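Acetylxylan esterase (Geobacillus stearothermophilus, PDB 5BN1) hydrolyses acetyl ester groups from the xylose units of xylan and xylo-oligosaccharides, working as a homooctameric serine esterase of the GDSL family. Local coordinates at residues Gly63-Trp73 and Val85-Asp93. The protein carries 1 engineered substitution. Numbering follows the deposited sequence.
Sequences GNTVRDLKARW and VSIMIGIND
The backbone O of Asn64 is gripped twice: Asn92 ND2 donates to it over 3.0 Å, and a water donates to it over 2.8 Å while accepting from Gly90 N and Asn92 N. Here the loops after two parallel strands of the SGNH-hydrolase sheet meet. Gly63 and Asn92 are inferred transition-state stabilisers; the Asn92 side chain lies about 5 Å from that of Ser15, the inferred nucleophile. The Asn92 amide holds Asn64 O almost in its own plane but approaches from above the carbonyl plane, 44° out of it; Arg96 takes its OD1, so both ends of the amide are engaged. Next to it, Asp93 reaches the first turn of helix 66-78: its OD2 accepts from Val66 N through the syn lone pair (2.8 Å, N-H...O 177°), while OD1 lies against Thr65 CA. With an alanine here, Val66 N would probably lose this acceptor, and the two helix starts their direct polar bond at this point. The same turn carries a capping box: Thr65 N gives to the anti lone pair of Asp68 OD2, and Asp68 N returns a weak bond to Thr65 OG1 at the N-cap. Ile89, with CG1 anti to its backbone N (chi1 -158°), brings that atom against the Thr65-Val66 peptide, 3.5 Å from Val66 N, and meets Leu69 CD1 tip to tip. Farther along the strand, the Ile87 and Trp73 side chains cross at about a right angle, Ile87 CD1 3.8 Å from Trp73 CH2, while Trp73 NE1 is hydrogen-bonded to Thr124 OG1.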
# COMPACT_ATOMS: atom_id res chain seq x y z
N GLY A 63 19.16 -16.51 2.88
CA GLY A 63 19.49 -17.38 1.79
C GLY A 63 20.93 -17.77 1.61
O GLY A 63 21.20 -18.59 0.74
N ASN A 64 21.79 -17.08 2.31
CA ASN A 64 23.25 -17.31 2.01
C ASN A 64 23.75 -18.70 2.40
O ASN A 64 23.35 -19.31 3.37
CB ASN A 64 24.10 -16.27 2.75
CG ASN A 64 24.27 -14.97 2.10
OD1 ASN A 64 23.60 -14.58 1.06
ND2 ASN A 64 25.26 -14.35 2.57
N THR A 65 24.69 -19.14 1.56
CA THR A 65 25.55 -20.28 1.81
C THR A 65 26.95 -19.68 2.08
O THR A 65 27.20 -18.50 1.97
CB THR A 65 25.63 -21.16 0.63
OG1 THR A 65 26.27 -20.43 -0.46
CG2 THR A 65 24.29 -21.66 0.13
N VAL A 66 27.88 -20.57 2.35
CA VAL A 66 29.27 -20.06 2.58
C VAL A 66 29.86 -19.52 1.27
O VAL A 66 30.74 -18.66 1.30
CB VAL A 66 30.14 -21.15 3.22
CG1 VAL A 66 30.59 -22.23 2.22
CG2 VAL A 66 31.37 -20.50 3.86
N ARG A 67 29.36 -19.96 0.13
CA ARG A 67 29.80 -19.48 -1.15
C ARG A 67 29.40 -17.99 -1.26
O ARG A 67 30.15 -17.09 -1.71
CB ARG A 67 29.18 -20.26 -2.23
CG ARG A 67 29.60 -19.80 -3.64
CD ARG A 67 28.78 -20.53 -4.72
NE ARG A 67 28.84 -22.00 -4.68
CZ ARG A 67 27.91 -22.85 -5.05
NH1 ARG A 67 26.66 -22.39 -5.43
NH2 ARG A 67 28.10 -24.13 -5.04
N ASP A 68 28.17 -17.62 -0.78
CA ASP A 68 27.81 -16.26 -0.76
C ASP A 68 28.60 -15.44 0.23
O ASP A 68 28.88 -14.25 -0.02
CB ASP A 68 26.31 -16.14 -0.42
CG ASP A 68 25.45 -16.85 -1.41
OD1 ASP A 68 25.52 -16.52 -2.65
OD2 ASP A 68 24.60 -17.70 -1.04
N LEU A 69 28.90 -16.00 1.39
CA LEU A 69 29.80 -15.31 2.34
C LEU A 69 31.11 -14.93 1.72
O LEU A 69 31.54 -13.82 1.81
CB LEU A 69 30.03 -16.10 3.58
CG LEU A 69 28.86 -16.46 4.47
CD1 LEU A 69 29.28 -16.89 5.84
CD2 LEU A 69 27.87 -15.35 4.64
N LYS A 70 31.67 -15.89 0.99
CA LYS A 70 32.98 -15.59 0.35
C LYS A 70 32.88 -14.45 -0.59
O LYS A 70 33.76 -13.60 -0.65
CB LYS A 70 33.51 -16.82 -0.36
CG LYS A 70 34.83 -16.53 -1.15
CD LYS A 70 35.23 -17.82 -1.78
CE LYS A 70 36.51 -17.69 -2.60
NZ LYS A 70 36.64 -18.92 -3.48
N ALA A 71 31.78 -14.36 -1.36
CA ALA A 71 31.67 -13.36 -2.39
C ALA A 71 31.59 -11.95 -1.80
O ALA A 71 31.92 -10.97 -2.49
CB ALA A 71 30.48 -13.68 -3.29
N ARG A 72 31.13 -11.80 -0.56
CA ARG A 72 30.95 -10.52 0.11
C ARG A 72 31.84 -10.24 1.27
O ARG A 72 31.69 -9.28 2.00
CB ARG A 72 29.47 -10.26 0.49
CG ARG A 72 28.90 -11.18 1.56
CD ARG A 72 27.39 -11.07 1.55
NE ARG A 72 26.77 -11.91 2.56
CZ ARG A 72 26.50 -11.56 3.83
NH1 ARG A 72 26.91 -10.37 4.34
NH2 ARG A 72 25.93 -12.40 4.70
N TRP A 73 32.82 -11.10 1.49
CA TRP A 73 33.60 -11.12 2.69
C TRP A 73 34.45 -9.81 2.80
O TRP A 73 34.58 -9.25 3.87
CB TRP A 73 34.55 -12.36 2.75
CG TRP A 73 35.04 -12.60 4.09
CD1 TRP A 73 36.30 -12.34 4.63
CD2 TRP A 73 34.32 -13.24 5.13
NE1 TRP A 73 36.34 -12.76 5.91
CE2 TRP A 73 35.16 -13.39 6.24
CE3 TRP A 73 32.99 -13.78 5.20
CZ2 TRP A 73 34.77 -13.96 7.39
CZ3 TRP A 73 32.62 -14.38 6.33
CH2 TRP A 73 33.45 -14.46 7.45
N VAL A 85 34.55 -11.75 15.01
CA VAL A 85 33.65 -12.18 13.95
C VAL A 85 33.03 -13.49 14.33
O VAL A 85 33.63 -14.51 14.60
CB VAL A 85 34.35 -12.34 12.56
CG1 VAL A 85 33.38 -12.81 11.46
CG2 VAL A 85 34.95 -11.06 12.13
N SER A 86 31.67 -13.50 14.36
CA SER A 86 30.82 -14.65 14.63
C SER A 86 30.19 -15.11 13.29
O SER A 86 29.64 -14.30 12.54
CB SER A 86 29.66 -14.38 15.61
OG SER A 86 28.90 -15.50 15.84
N ILE A 87 30.44 -16.37 12.98
CA ILE A 87 29.97 -16.99 11.73
C ILE A 87 29.01 -18.10 12.08
O ILE A 87 29.30 -19.04 12.81
CB ILE A 87 31.13 -17.59 10.86
CG1 ILE A 87 32.18 -16.49 10.70
CG2 ILE A 87 30.58 -18.16 9.58
CD1 ILE A 87 33.52 -17.12 10.21
N MET A 88 27.80 -18.09 11.44
CA MET A 88 26.86 -19.23 11.49
C MET A 88 26.33 -19.41 10.08
O MET A 88 25.50 -18.71 9.53
CB MET A 88 25.66 -19.07 12.46
CG MET A 88 24.86 -20.34 12.53
SD MET A 88 23.77 -20.51 13.96
CE MET A 88 22.89 -18.97 13.86
N ILE A 89 26.92 -20.47 9.45
CA ILE A 89 26.62 -20.76 8.04
C ILE A 89 26.66 -22.25 7.81
O ILE A 89 27.31 -23.03 8.53
CB ILE A 89 27.57 -20.02 7.10
CG1 ILE A 89 27.02 -19.83 5.67
CG2 ILE A 89 28.98 -20.72 7.14
CD1 ILE A 89 25.93 -18.74 5.61
N GLY A 90 25.84 -22.70 6.86
CA GLY A 90 25.69 -24.16 6.51
C GLY A 90 24.28 -24.64 6.38
O GLY A 90 24.05 -25.62 5.73
N ILE A 91 23.31 -23.96 7.04
CA ILE A 91 21.95 -24.41 6.87
C ILE A 91 21.52 -24.48 5.42
O ILE A 91 20.95 -25.48 5.00
CB ILE A 91 20.99 -23.55 7.69
CG1 ILE A 91 21.13 -23.85 9.17
CG2 ILE A 91 19.51 -23.83 7.27
CD1 ILE A 91 20.41 -22.91 10.13
N ASN A 92 21.80 -23.45 4.63
CA ASN A 92 21.36 -23.39 3.26
C ASN A 92 22.21 -24.31 2.37
O ASN A 92 21.73 -24.95 1.46
CB ASN A 92 21.33 -22.02 2.74
CG ASN A 92 20.25 -21.21 3.42
OD1 ASN A 92 19.08 -21.65 3.41
ND2 ASN A 92 20.54 -20.07 3.88
N ASP A 93 23.52 -24.37 2.70
CA ASP A 93 24.46 -25.25 2.02
C ASP A 93 23.93 -26.65 1.96
O ASP A 93 24.07 -27.37 0.94
CB ASP A 93 25.79 -25.18 2.73
CG ASP A 93 26.28 -23.78 2.95
OD1 ASP A 93 25.58 -22.95 3.66
OD2 ASP A 93 27.38 -23.36 2.47
O HOH W 1 23.63 -21.21 5.45